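Local coordinates for protein DspB (Aggregatibacter actinomycetemcomitans, PDB 1YHT) that hydrolyses beta-linked N-acetylhexosamine residues as a family 20 glycoside hydrolase with a TIM-barrel catalytic domain, and releases cells from biofilms, at residues 37-41 / 343-347; 164-168 / 205-211; 298-304 / 352-357. One frame throughout, in Å; residues are numbered along the deposited sequence.

Contact 1 (37-41 / 343-347); sequences SFIDT and QKNTK
The first and last outer helices of a TIM barrel lie side by side where Phe38 of helix 32-44 meets Gln343 of helix 339-358. The two short segments run almost parallel, at 12°, with their axes 10.6 Å apart at closest approach. CG of Gln343 sits over the centre of the Phe38 ring, 3.8 Å from the centroid and almost on the ring normal, a well-centred CH-pi contact. The glutamine chain is bent at chi2, and its amide plane stands 89° from the ring plane. With CG of Gln343 anti to its own backbone N (chi1 -172°), the methylenes are carried across the gap and along the aromatic face, while CB packs 3.7 Å from CZ of Phe38. The hydroxyl of Thr346 comes up at the ring edge, OG1 lying 3.8 Å from CE1 of Phe38; its polar partner is the carbonyl of Ile342, one turn earlier. CB of Ser37 rests against the amide, 3.6 Å from CD of Gln343. One turn further along, the long chain of Lys347 crosses Thr41 obliquely, and its CE approaches Thr41 OG1 to 3.4 Å. The Phe38 ring also reaches Leu21 and Leu23 of strand 18-24 and Ile329 of strand 324-329, so it fills the layer between helices and strands. Near-parallel neighbouring helices over adjacent parallel strands are characteristic of the beta/alpha barrel, and here the pair closes the helical ring between its two ends.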
ATOM      1  N   SER A  37      -2.431  12.871  13.446  1.00  6.88           N
ATOM      2  CA  SER A  37      -1.113  12.924  14.070  1.00  7.22           C
ATOM      3  C   SER A  37       0.010  12.401  13.164  1.00  6.57           C
ATOM      4  O   SER A  37       1.077  12.965  13.107  1.00  5.35           O
ATOM      5  CB  SER A  37      -1.128  12.195  15.434  1.00  8.73           C
ATOM      6  OG  SER A  37      -1.918  12.896  16.395  1.00  7.69           O
ATOM      7  N   PHE A  38      -0.243  11.301  12.446  1.00  6.34           N
ATOM      8  CA  PHE A  38       0.703  10.795  11.456  1.00  7.13           C
ATOM      9  C   PHE A  38       0.946  11.865  10.393  1.00  6.13           C
ATOM     10  O   PHE A  38       2.102  12.092   9.978  1.00  8.03           O
ATOM     11  CB  PHE A  38       0.152   9.528  10.749  1.00  6.78           C
ATOM     12  CG  PHE A  38       0.334   8.280  11.486  1.00  6.80           C
ATOM     13  CD1 PHE A  38       1.596   7.836  11.823  1.00  8.95           C
ATOM     14  CD2 PHE A  38      -0.762   7.504  11.847  1.00  7.44           C
ATOM     15  CE1 PHE A  38       1.768   6.625  12.472  1.00  8.70           C
ATOM     16  CE2 PHE A  38      -0.593   6.306  12.468  1.00  7.48           C
ATOM     17  CZ  PHE A  38       0.695   5.873  12.810  1.00  8.26           C
ATOM     18  N   ILE A  39      -0.136  12.517   9.940  1.00  6.11           N
ATOM     19  CA  ILE A  39      -0.012  13.615   8.981  1.00  6.30           C
ATOM     20  C   ILE A  39       0.892  14.773   9.535  1.00  7.36           C
ATOM     21  O   ILE A  39       1.705  15.347   8.815  1.00  8.05           O
ATOM     22  CB  ILE A  39      -1.375  14.134   8.542  1.00  5.97           C
ATOM     23  CG1 ILE A  39      -2.005  13.149   7.546  1.00  7.09           C
ATOM     24  CG2 ILE A  39      -1.234  15.539   7.881  1.00  6.65           C
ATOM     25  CD1 ILE A  39      -3.449  13.224   7.472  1.00  8.32           C
ATOM     26  N   ASP A  40       0.744  15.077  10.820  1.00  8.02           N
ATOM     27  CA  ASP A  40       1.568  16.125  11.466  1.00  8.19           C
ATOM     28  C   ASP A  40       3.028  15.749  11.390  1.00  8.28           C
ATOM     29  O   ASP A  40       3.861  16.554  10.958  1.00 10.50           O
ATOM     30  CB  ASP A  40       1.156  16.304  12.900  1.00  7.97           C
ATOM     31  CG  ASP A  40      -0.248  16.884  13.040  1.00  8.70           C
ATOM     32  OD1 ASP A  40      -0.719  17.644  12.172  1.00  8.44           O
ATOM     33  OD2 ASP A  40      -0.890  16.574  14.058  1.00 10.19           O
ATOM     34  N   THR A  41       3.344  14.516  11.726  1.00  8.33           N
ATOM     35  CA  THR A  41       4.735  14.035  11.652  1.00  9.28           C
ATOM     36  C   THR A  41       5.287  14.119  10.225  1.00  9.03           C
ATOM     37  O   THR A  41       6.394  14.619  10.022  1.00  9.16           O
ATOM     38  CB  THR A  41       4.859  12.604  12.185  1.00  9.17           C
ATOM     39  OG1 THR A  41       4.392  12.587  13.505  1.00  7.95           O
ATOM     40  CG2 THR A  41       6.293  12.095  12.190  1.00 11.05           C
ATOM     41  N   GLN A 343       1.316   5.061  16.865  1.00 10.79           N
ATOM     42  CA  GLN A 343       1.715   6.346  16.345  1.00 10.74           C
ATOM     43  C   GLN A 343       2.836   6.986  17.181  1.00 11.68           C
ATOM     44  O   GLN A 343       3.848   7.426  16.626  1.00 12.36           O
ATOM     45  CB  GLN A 343       0.501   7.249  16.285  1.00 11.09           C
ATOM     46  CG  GLN A 343       0.708   8.584  15.578  1.00 11.60           C
ATOM     47  CD  GLN A 343       1.221   9.699  16.499  1.00 15.02           C
ATOM     48  OE1 GLN A 343       0.790   9.845  17.630  1.00 14.88           O
ATOM     49  NE2 GLN A 343       2.155  10.466  15.998  1.00 10.92           N
ATOM     50  N   LYS A 344       2.664   7.060  18.496  1.00 11.53           N
ATOM     51  CA  LYS A 344       3.680   7.728  19.328  1.00 12.52           C
ATOM     52  C   LYS A 344       5.029   7.018  19.266  1.00 12.48           C
ATOM     53  O   LYS A 344       6.068   7.664  19.220  1.00 12.35           O
ATOM     54  CB  LYS A 344       3.217   7.889  20.780  1.00 13.09           C
ATOM     55  CG  LYS A 344       3.009   6.597  21.516  1.00 17.81           C
ATOM     56  CD  LYS A 344       2.645   6.816  23.063  1.00 24.21           C
ATOM     57  CE  LYS A 344       1.158   7.152  23.333  1.00 28.67           C
ATOM     58  NZ  LYS A 344       0.229   5.926  23.653  1.00 30.79           N
ATOM     59  N   ASN A 345       5.001   5.685  19.233  1.00 12.38           N
ATOM     60  CA  ASN A 345       6.250   4.912  19.212  1.00 12.99           C
ATOM     61  C   ASN A 345       6.977   4.857  17.868  1.00 12.35           C
ATOM     62  O   ASN A 345       8.179   4.541  17.841  1.00 12.78           O
ATOM     63  CB  ASN A 345       6.042   3.531  19.793  1.00 11.49           C
ATOM     64  CG  ASN A 345       5.967   3.561  21.321  1.00 15.72           C
ATOM     65  OD1 ASN A 345       7.005   3.591  21.994  1.00 21.04           O
ATOM     66  ND2 ASN A 345       4.747   3.578  21.869  1.00 11.00           N
ATOM     67  N   THR A 346       6.269   5.110  16.768  1.00 11.52           N
ATOM     68  CA  THR A 346       6.903   5.060  15.430  1.00 10.65           C
ATOM     69  C   THR A 346       7.320   6.435  14.933  1.00 10.55           C
ATOM     70  O   THR A 346       7.898   6.562  13.869  1.00 10.59           O
ATOM     71  CB  THR A 346       5.975   4.390  14.363  1.00 11.04           C
ATOM     72  OG1 THR A 346       4.687   5.004  14.367  1.00  9.24           O
ATOM     73  CG2 THR A 346       5.805   2.892  14.692  1.00  9.09           C
ATOM     74  N   LYS A 347       7.032   7.472  15.707  1.00 11.18           N
ATOM     75  CA  LYS A 347       7.331   8.841  15.306  1.00 11.85           C
ATOM     76  C   LYS A 347       8.810   9.056  14.984  1.00 11.58           C
ATOM     77  O   LYS A 347       9.145   9.634  13.979  1.00 10.43           O
ATOM     78  CB  LYS A 347       6.893   9.809  16.424  1.00 12.47           C
ATOM     79  CG  LYS A 347       6.633  11.238  16.046  1.00 14.81           C
ATOM     80  CD  LYS A 347       5.953  11.976  17.239  1.00 17.50           C
ATOM     81  CE  LYS A 347       4.838  13.043  16.862  1.00 22.80           C
ATOM     82  NZ  LYS A 347       3.296  12.682  16.953  1.00 17.40           N
TER

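Contact 2 (164-168 / 205-211); sequences MSEVI and FLEKKGL
In the barrel's outer layer, helix 154-171 meets the end of helix 192-208 and the turn after it, through Met164, Ser165 and Ile168 on one side and Phe205, Leu206, Lys209 and Leu211 on the other. The methyl of Met164 does most of its touching: CE packs 3.6 Å from CG of Leu206, the side chains crossing at about a right angle. A bend at the thioether (chi3 70°) brings it back toward the second helix. The sulfur makes an oblique Met-aromatic contact, SD lying 5.2 Å from the centroid of the Phe205 ring and 50° off its normal. Ser165 meets the same ring at its edge and in its plane, with OG 3.2 Å from CZ of Phe205. Deeper in, Ile168 and Leu211 reach toward each other tip to tip, CD1 of Ile168 standing 3.6 Å from CD1 of Leu211. That leucine follows a Schellman motif in which Gly210, with positive phi, ends the helix and turns the chain into strand 212-216. Phe178 of strand 177-181 underlies both Ile168 and Leu206. On the solvent side, Lys209 NZ gives a weak hydrogen bond of 3.3 Å to Ser165 OG, whose stronger partner is the carbonyl of Gln161. A water linking Lys209 NZ to Ser165 O adds a second bridge. The chemistry is graded, with apolar contacts toward the strands and a lightly held, hydrated ammonium group at the surface.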
ATOM      1  N   MET A 164     -12.595   1.394  -8.294  1.00  5.80           N
ATOM      2  CA  MET A 164     -11.579   2.455  -8.416  1.00  5.72           C
ATOM      3  C   MET A 164     -12.207   3.834  -8.597  1.00  6.46           C
ATOM      4  O   MET A 164     -11.776   4.793  -7.947  1.00  6.14           O
ATOM      5  CB  MET A 164     -10.621   2.173  -9.557  1.00  5.87           C
ATOM      6  CG  MET A 164      -9.744   0.938  -9.345  1.00  7.16           C
ATOM      7  SD  MET A 164      -8.910   0.438 -10.904  1.00  8.50           S
ATOM      8  CE  MET A 164      -7.738   1.784 -11.108  1.00 12.13           C
ATOM      9  N   SER A 165     -13.235   3.934  -9.445  1.00  6.37           N
ATOM     10  CA  SER A 165     -13.936   5.223  -9.643  1.00  6.00           C
ATOM     11  C   SER A 165     -14.527   5.806  -8.355  1.00  5.87           C
ATOM     12  O   SER A 165     -14.475   7.019  -8.107  1.00  5.20           O
ATOM     13  CB  SER A 165     -15.041   5.052 -10.689  1.00  6.75           C
ATOM     14  OG  SER A 165     -14.468   4.767 -11.958  1.00  8.75           O
ATOM     15  N   GLU A 166     -15.131   4.933  -7.542  1.00  6.30           N
ATOM     16  CA  GLU A 166     -15.653   5.329  -6.250  1.00  5.93           C
ATOM     17  C   GLU A 166     -14.544   5.826  -5.311  1.00  6.62           C
ATOM     18  O   GLU A 166     -14.679   6.868  -4.646  1.00  7.11           O
ATOM     19  CB  GLU A 166     -16.379   4.148  -5.630  1.00  6.66           C
ATOM     20  CG  GLU A 166     -17.013   4.523  -4.289  1.00  7.21           C
ATOM     21  CD  GLU A 166     -17.773   3.381  -3.658  1.00  8.38           C
ATOM     22  OE1 GLU A 166     -17.143   2.610  -2.912  1.00  6.04           O
ATOM     23  OE2 GLU A 166     -18.985   3.303  -3.881  1.00  6.68           O
ATOM     24  N   VAL A 167     -13.450   5.077  -5.248  1.00  6.15           N
ATOM     25  CA  VAL A 167     -12.287   5.451  -4.396  1.00  5.90           C
ATOM     26  C   VAL A 167     -11.689   6.790  -4.848  1.00  7.16           C
ATOM     27  O   VAL A 167     -11.424   7.695  -4.038  1.00  8.06           O
ATOM     28  CB  VAL A 167     -11.265   4.332  -4.344  1.00  4.98           C
ATOM     29  CG1 VAL A 167      -9.985   4.809  -3.690  1.00  5.96           C
ATOM     30  CG2 VAL A 167     -11.822   3.123  -3.590  1.00  3.92           C
ATOM     31  N   ILE A 168     -11.583   6.960  -6.154  1.00  7.44           N
ATOM     32  CA  ILE A 168     -11.149   8.237  -6.726  1.00  6.70           C
ATOM     33  C   ILE A 168     -12.069   9.383  -6.330  1.00  6.63           C
ATOM     34  O   ILE A 168     -11.605  10.445  -5.883  1.00  6.92           O
ATOM     35  CB  ILE A 168     -11.032   8.104  -8.273  1.00  7.04           C
ATOM     36  CG1 ILE A 168      -9.880   7.196  -8.587  1.00  5.73           C
ATOM     37  CG2 ILE A 168     -10.816   9.475  -8.953  1.00  6.69           C
ATOM     38  CD1 ILE A 168      -9.773   6.779 -10.011  1.00  8.02           C
ATOM     39  N   PHE A 205      -6.684   3.687 -17.494  1.00  8.05           N
ATOM     40  CA  PHE A 205      -7.958   4.106 -16.924  1.00  7.64           C
ATOM     41  C   PHE A 205      -7.682   5.246 -15.926  1.00  7.43           C
ATOM     42  O   PHE A 205      -8.364   6.273 -15.926  1.00  7.86           O
ATOM     43  CB  PHE A 205      -8.611   2.906 -16.245  1.00  7.97           C
ATOM     44  CG  PHE A 205      -9.789   3.237 -15.417  1.00  7.84           C
ATOM     45  CD1 PHE A 205     -11.053   3.312 -15.988  1.00 10.01           C
ATOM     46  CD2 PHE A 205      -9.656   3.460 -14.055  1.00 10.60           C
ATOM     47  CE1 PHE A 205     -12.195   3.618 -15.190  1.00 11.38           C
ATOM     48  CE2 PHE A 205     -10.778   3.717 -13.270  1.00 10.12           C
ATOM     49  CZ  PHE A 205     -12.036   3.807 -13.841  1.00 11.25           C
ATOM     50  N   LEU A 206      -6.692   5.071 -15.063  1.00  7.59           N
ATOM     51  CA  LEU A 206      -6.307   6.141 -14.118  1.00  7.71           C
ATOM     52  C   LEU A 206      -5.812   7.414 -14.822  1.00  8.26           C
ATOM     53  O   LEU A 206      -6.150   8.538 -14.417  1.00  6.66           O
ATOM     54  CB  LEU A 206      -5.239   5.634 -13.143  1.00  8.11           C
ATOM     55  CG  LEU A 206      -5.755   4.647 -12.092  1.00  7.59           C
ATOM     56  CD1 LEU A 206      -4.621   3.936 -11.350  1.00  5.22           C
ATOM     57  CD2 LEU A 206      -6.693   5.303 -11.101  1.00  5.94           C
ATOM     58  N   GLU A 207      -4.975   7.234 -15.840  1.00  9.09           N
ATOM     59  CA  GLU A 207      -4.483   8.330 -16.664  1.00 11.00           C
ATOM     60  C   GLU A 207      -5.646   9.158 -17.189  1.00 11.57           C
ATOM     61  O   GLU A 207      -5.633  10.391 -17.064  1.00 11.65           O
ATOM     62  CB  GLU A 207      -3.558   7.822 -17.820  1.00 11.28           C
ATOM     63  CG  GLU A 207      -3.082   8.922 -18.753  1.00 14.16           C
ATOM     64  CD  GLU A 207      -2.264   8.381 -19.927  1.00 19.59           C
ATOM     65  OE1 GLU A 207      -2.809   7.674 -20.788  1.00 24.27           O
ATOM     66  OE2 GLU A 207      -1.058   8.666 -19.986  1.00 27.94           O
ATOM     67  N   LYS A 208      -6.694   8.511 -17.694  1.00 12.36           N
ATOM     68  CA  LYS A 208      -7.830   9.267 -18.216  1.00 13.63           C
ATOM     69  C   LYS A 208      -8.540  10.047 -17.106  1.00 13.53           C
ATOM     70  O   LYS A 208      -9.078  11.122 -17.351  1.00 13.26           O
ATOM     71  CB  LYS A 208      -8.810   8.366 -18.986  1.00 15.36           C
ATOM     72  CG  LYS A 208      -9.844   9.167 -19.862  1.00 19.63           C
ATOM     73  CD  LYS A 208     -10.960   8.233 -20.409  1.00 23.08           C
ATOM     74  CE  LYS A 208     -12.173   9.021 -20.994  1.00 26.27           C
ATOM     75  NZ  LYS A 208     -13.522   8.380 -20.613  1.00 27.50           N
ATOM     76  N   LYS A 209      -8.526   9.507 -15.881  1.00 12.70           N
ATOM     77  CA  LYS A 209      -9.029  10.196 -14.695  1.00 12.13           C
ATOM     78  C   LYS A 209      -8.097  11.281 -14.140  1.00 12.09           C
ATOM     79  O   LYS A 209      -8.409  11.833 -13.091  1.00 12.82           O
ATOM     80  CB  LYS A 209      -9.213   9.178 -13.578  1.00 11.87           C
ATOM     81  CG  LYS A 209     -10.171   8.016 -13.828  1.00 16.71           C
ATOM     82  CD  LYS A 209     -11.565   8.468 -13.690  1.00 17.26           C
ATOM     83  CE  LYS A 209     -12.575   7.307 -13.684  1.00 17.12           C
ATOM     84  NZ  LYS A 209     -13.802   7.816 -13.031  1.00 19.66           N
ATOM     85  N   GLY A 210      -6.945  11.521 -14.771  1.00 10.99           N
ATOM     86  CA  GLY A 210      -6.011  12.549 -14.348  1.00 11.41           C
ATOM     87  C   GLY A 210      -5.140  12.083 -13.184  1.00 11.20           C
ATOM     88  O   GLY A 210      -4.612  12.905 -12.453  1.00 10.80           O
ATOM     89  N   LEU A 211      -5.012  10.767 -13.012  1.00 10.14           N
ATOM     90  CA  LEU A 211      -4.191  10.192 -11.971  1.00 11.26           C
ATOM     91  C   LEU A 211      -3.018   9.343 -12.506  1.00 11.17           C
ATOM     92  O   LEU A 211      -3.167   8.550 -13.433  1.00 11.20           O
ATOM     93  CB  LEU A 211      -5.033   9.334 -11.018  1.00 11.13           C
ATOM     94  CG  LEU A 211      -6.095  10.091 -10.235  1.00 14.01           C
ATOM     95  CD1 LEU A 211      -7.123   9.158  -9.664  1.00 12.35           C
ATOM     96  CD2 LEU A 211      -5.428  10.914  -9.118  1.00 13.51           C
TER
HETATM   97  O   HOH W   1     -13.903   8.562 -10.688  1.00 11.23           O

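Contact 3 (298-304 / 352-357); sequences VIKNWDL and AVIHKT
Ile299 and Ala352 bring their CA atoms within 6.0 Å where the end of helix 287-301 meets the C-terminal helix 339-358, and further on the CA atoms of Leu304 and Thr357 approach to 5.5 Å. The contact lies on the outside of the TIM barrel, with strand 324-329 beneath. Lys356 carries the polar part. Its chain, bent at chi2, chi3 and chi4, curls round to the last turn of the other helix, where NZ donates a 2.7 Å hydrogen bond to Ile299 O from above the carbonyl plane, 37° out of it. The same NZ reaches Lys300 O through a water, at the C-terminal end of helix 287-301, where the helix dipole would probably favour a positive charge. Closer to the barrel, the Trp302 indole slides past the aliphatic start of Lys356 in the opposite direction, Trp302 CZ3 lying 3.7 Å from Lys356 CB. Trp302 NE1 is hydrogen-bonded to Val306 O. CG of Trp302 is anti to the backbone N (chi1 -176°), which carries the six-membered ring in toward the helix. Near the start of both segments, Ile299 CG1 lies 3.7 Å from Ala352 CB. Thr357 OG1 lies at the indole edge and in its plane, 3.4 Å from Trp302 CH2, while giving a 2.6 Å hydrogen bond to Val353 O, which also accepts from Thr357 N across the opposite face of the carbonyl.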
ATOM      1  N   VAL A 298      18.097   3.078  11.332  1.00 14.62           N
ATOM      2  CA  VAL A 298      17.926   3.774  10.050  1.00 15.27           C
ATOM      3  C   VAL A 298      18.871   4.989   9.951  1.00 15.43           C
ATOM      4  O   VAL A 298      19.522   5.216   8.945  1.00 15.73           O
ATOM      5  CB  VAL A 298      16.440   4.200   9.881  1.00 15.08           C
ATOM      6  CG1 VAL A 298      16.244   5.253   8.760  1.00 16.54           C
ATOM      7  CG2 VAL A 298      15.597   2.949   9.665  1.00 15.32           C
ATOM      8  N   ILE A 299      18.963   5.760  11.016  1.00 15.79           N
ATOM      9  CA  ILE A 299      19.822   6.933  10.993  1.00 16.63           C
ATOM     10  C   ILE A 299      21.292   6.545  10.746  1.00 16.88           C
ATOM     11  O   ILE A 299      21.975   7.166   9.924  1.00 16.51           O
ATOM     12  CB  ILE A 299      19.690   7.717  12.310  1.00 17.18           C
ATOM     13  CG1 ILE A 299      18.318   8.433  12.366  1.00 15.81           C
ATOM     14  CG2 ILE A 299      20.843   8.733  12.481  1.00 18.98           C
ATOM     15  CD1 ILE A 299      17.858   8.710  13.742  1.00 18.20           C
ATOM     16  N   LYS A 300      21.754   5.521  11.455  1.00 17.23           N
ATOM     17  CA  LYS A 300      23.165   5.085  11.392  1.00 17.83           C
ATOM     18  C   LYS A 300      23.516   4.360  10.089  1.00 17.13           C
ATOM     19  O   LYS A 300      24.561   4.626   9.488  1.00 16.94           O
ATOM     20  CB  LYS A 300      23.413   4.157  12.570  1.00 18.18           C
ATOM     21  CG  LYS A 300      24.836   3.640  12.756  1.00 21.81           C
ATOM     22  CD  LYS A 300      25.586   4.407  13.805  1.00 25.01           C
ATOM     23  CE  LYS A 300      26.615   3.505  14.500  1.00 25.98           C
ATOM     24  NZ  LYS A 300      27.433   2.758  13.537  1.00 27.77           N
ATOM     25  N   ASN A 301      22.598   3.498   9.651  1.00 15.78           N
ATOM     26  CA  ASN A 301      22.879   2.441   8.671  1.00 17.10           C
ATOM     27  C   ASN A 301      22.086   2.507   7.360  1.00 17.30           C
ATOM     28  O   ASN A 301      22.479   1.872   6.387  1.00 17.94           O
ATOM     29  CB  ASN A 301      22.659   1.042   9.304  1.00 16.62           C
ATOM     30  CG  ASN A 301      23.484   0.831  10.572  1.00 18.17           C
ATOM     31  OD1 ASN A 301      22.944   0.574  11.662  1.00 23.37           O
ATOM     32  ND2 ASN A 301      24.772   0.945  10.447  1.00 17.03           N
ATOM     33  N   TRP A 302      20.962   3.224   7.314  1.00 16.48           N
ATOM     34  CA  TRP A 302      20.210   3.291   6.069  1.00 16.72           C
ATOM     35  C   TRP A 302      20.503   4.553   5.276  1.00 17.81           C
ATOM     36  O   TRP A 302      20.721   5.632   5.850  1.00 20.46           O
ATOM     37  CB  TRP A 302      18.699   3.127   6.294  1.00 15.68           C
ATOM     38  CG  TRP A 302      17.962   3.108   4.984  1.00 13.87           C
ATOM     39  CD1 TRP A 302      17.982   2.128   4.038  1.00 11.23           C
ATOM     40  CD2 TRP A 302      17.155   4.158   4.458  1.00 12.11           C
ATOM     41  NE1 TRP A 302      17.196   2.491   2.956  1.00 13.06           N
ATOM     42  CE2 TRP A 302      16.675   3.732   3.196  1.00 14.19           C
ATOM     43  CE3 TRP A 302      16.733   5.394   4.956  1.00 12.68           C
ATOM     44  CZ2 TRP A 302      15.827   4.511   2.427  1.00 12.08           C
ATOM     45  CZ3 TRP A 302      15.917   6.179   4.164  1.00 12.64           C
ATOM     46  CH2 TRP A 302      15.503   5.742   2.897  1.00 12.36           C
ATOM     47  N   ASP A 303      20.545   4.426   3.955  1.00 16.90           N
ATOM     48  CA  ASP A 303      20.454   5.592   3.080  1.00 17.21           C
ATOM     49  C   ASP A 303      19.618   5.248   1.867  1.00 16.03           C
ATOM     50  O   ASP A 303      19.329   4.060   1.589  1.00 15.25           O
ATOM     51  CB  ASP A 303      21.830   6.165   2.655  1.00 18.01           C
ATOM     52  CG  ASP A 303      22.615   5.249   1.760  1.00 20.59           C
ATOM     53  OD1 ASP A 303      22.320   5.198   0.547  1.00 21.88           O
ATOM     54  OD2 ASP A 303      23.587   4.633   2.273  1.00 24.21           O
ATOM     55  N   LEU A 304      19.227   6.282   1.138  1.00 15.06           N
ATOM     56  CA  LEU A 304      18.213   6.105   0.088  1.00 14.90           C
ATOM     57  C   LEU A 304      18.638   5.077  -0.992  1.00 15.12           C
ATOM     58  O   LEU A 304      17.779   4.462  -1.637  1.00 15.71           O
ATOM     59  CB  LEU A 304      17.868   7.454  -0.539  1.00 14.94           C
ATOM     60  CG  LEU A 304      16.766   7.427  -1.585  1.00 14.76           C
ATOM     61  CD1 LEU A 304      15.419   6.896  -0.942  1.00 12.09           C
ATOM     62  CD2 LEU A 304      16.604   8.780  -2.232  1.00 14.02           C
ATOM     63  N   ALA A 352      13.032   9.876  10.938  1.00 11.78           N
ATOM     64  CA  ALA A 352      14.345   9.415  10.432  1.00 11.56           C
ATOM     65  C   ALA A 352      14.279   9.029   8.951  1.00 10.90           C
ATOM     66  O   ALA A 352      15.124   9.392   8.179  1.00 10.90           O
ATOM     67  CB  ALA A 352      14.814   8.210  11.219  1.00 11.23           C
ATOM     68  N   VAL A 353      13.276   8.257   8.574  1.00 10.36           N
ATOM     69  CA  VAL A 353      13.137   7.835   7.175  1.00  9.14           C
ATOM     70  C   VAL A 353      12.962   9.059   6.236  1.00  9.32           C
ATOM     71  O   VAL A 353      13.626   9.160   5.182  1.00  8.69           O
ATOM     72  CB  VAL A 353      11.955   6.850   7.003  1.00  9.41           C
ATOM     73  CG1 VAL A 353      11.712   6.541   5.493  1.00 10.49           C
ATOM     74  CG2 VAL A 353      12.209   5.563   7.778  1.00  8.90           C
ATOM     75  N   ILE A 354      12.134   9.999   6.652  1.00  8.99           N
ATOM     76  CA  ILE A 354      11.860  11.219   5.887  1.00 10.83           C
ATOM     77  C   ILE A 354      13.129  12.062   5.779  1.00 10.79           C
ATOM     78  O   ILE A 354      13.470  12.514   4.703  1.00  9.79           O
ATOM     79  CB  ILE A 354      10.675  12.069   6.470  1.00 10.71           C
ATOM     80  CG1 ILE A 354       9.349  11.340   6.266  1.00 11.24           C
ATOM     81  CG2 ILE A 354      10.612  13.428   5.833  1.00 11.38           C
ATOM     82  CD1 ILE A 354       8.156  11.897   7.035  1.00  9.80           C
ATOM     83  N   HIS A 355      13.781  12.298   6.904  1.00 11.65           N
ATOM     84  CA  HIS A 355      14.997  13.089   6.911  1.00 12.97           C
ATOM     85  C   HIS A 355      16.125  12.408   6.132  1.00 13.12           C
ATOM     86  O   HIS A 355      16.812  13.069   5.397  1.00 14.58           O
ATOM     87  CB  HIS A 355      15.469  13.392   8.330  1.00 13.40           C
ATOM     88  CG  HIS A 355      14.592  14.344   9.085  1.00 16.95           C
ATOM     89  ND1 HIS A 355      14.077  15.494   8.527  1.00 20.40           N
ATOM     90  CD2 HIS A 355      14.177  14.339  10.379  1.00 21.99           C
ATOM     91  CE1 HIS A 355      13.341  16.131   9.422  1.00 21.44           C
ATOM     92  NE2 HIS A 355      13.376  15.453  10.555  1.00 18.70           N
ATOM     93  N   LYS A 356      16.324  11.111   6.307  1.00 14.42           N
ATOM     94  CA  LYS A 356      17.373  10.401   5.572  1.00 16.30           C
ATOM     95  C   LYS A 356      17.116  10.384   4.088  1.00 16.93           C
ATOM     96  O   LYS A 356      18.069  10.379   3.304  1.00 16.24           O
ATOM     97  CB  LYS A 356      17.544   8.971   6.061  1.00 17.01           C
ATOM     98  CG  LYS A 356      18.148   8.847   7.464  1.00 20.16           C
ATOM     99  CD  LYS A 356      19.665   9.232   7.526  1.00 23.03           C
ATOM    100  CE  LYS A 356      20.496   8.369   6.619  1.00 25.02           C
ATOM    101  NZ  LYS A 356      21.631   7.744   7.334  1.00 23.03           N
ATOM    102  N   THR A 357      15.840  10.396   3.700  1.00 17.88           N
ATOM    103  CA  THR A 357      15.478  10.388   2.288  1.00 19.68           C
ATOM    104  C   THR A 357      15.728  11.778   1.668  1.00 22.14           C
ATOM    105  O   THR A 357      16.342  11.907   0.609  1.00 21.26           O
ATOM    106  CB  THR A 357      14.003   9.997   2.082  1.00 18.91           C
ATOM    107  OG1 THR A 357      13.743   8.691   2.638  1.00 17.50           O
ATOM    108  CG2 THR A 357      13.632  10.020   0.616  1.00 19.55           C
TER
HETATM  109  O   HOH W   2      23.818   6.031   6.835  1.00 31.98           O
HETATM  110  O   HOH W   3      19.824   9.118   1.922  1.00 14.96           O

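In the fold
All three contacts lie in the helical layer outside the parallel strands of one TIM barrel. Contacts 1 and 3 share helix 339-358: the residues used by 37-41 come before those used by 298-304, and the contact centres lie about 17 Å apart. Along the chain these two cross, so the last helix is held both to the first helix of the barrel and to the helix immediately before it in the sequence, 287-301. Contact 2 is nested within the loop closed by contact 1 and precedes contact 3; its centre is about 29 Å from the former and 33 Å from the latter. Contacts 2 and 3 each join helices consecutive along the chain, whereas contact 1 joins helices from the two ends of the barrel sequence.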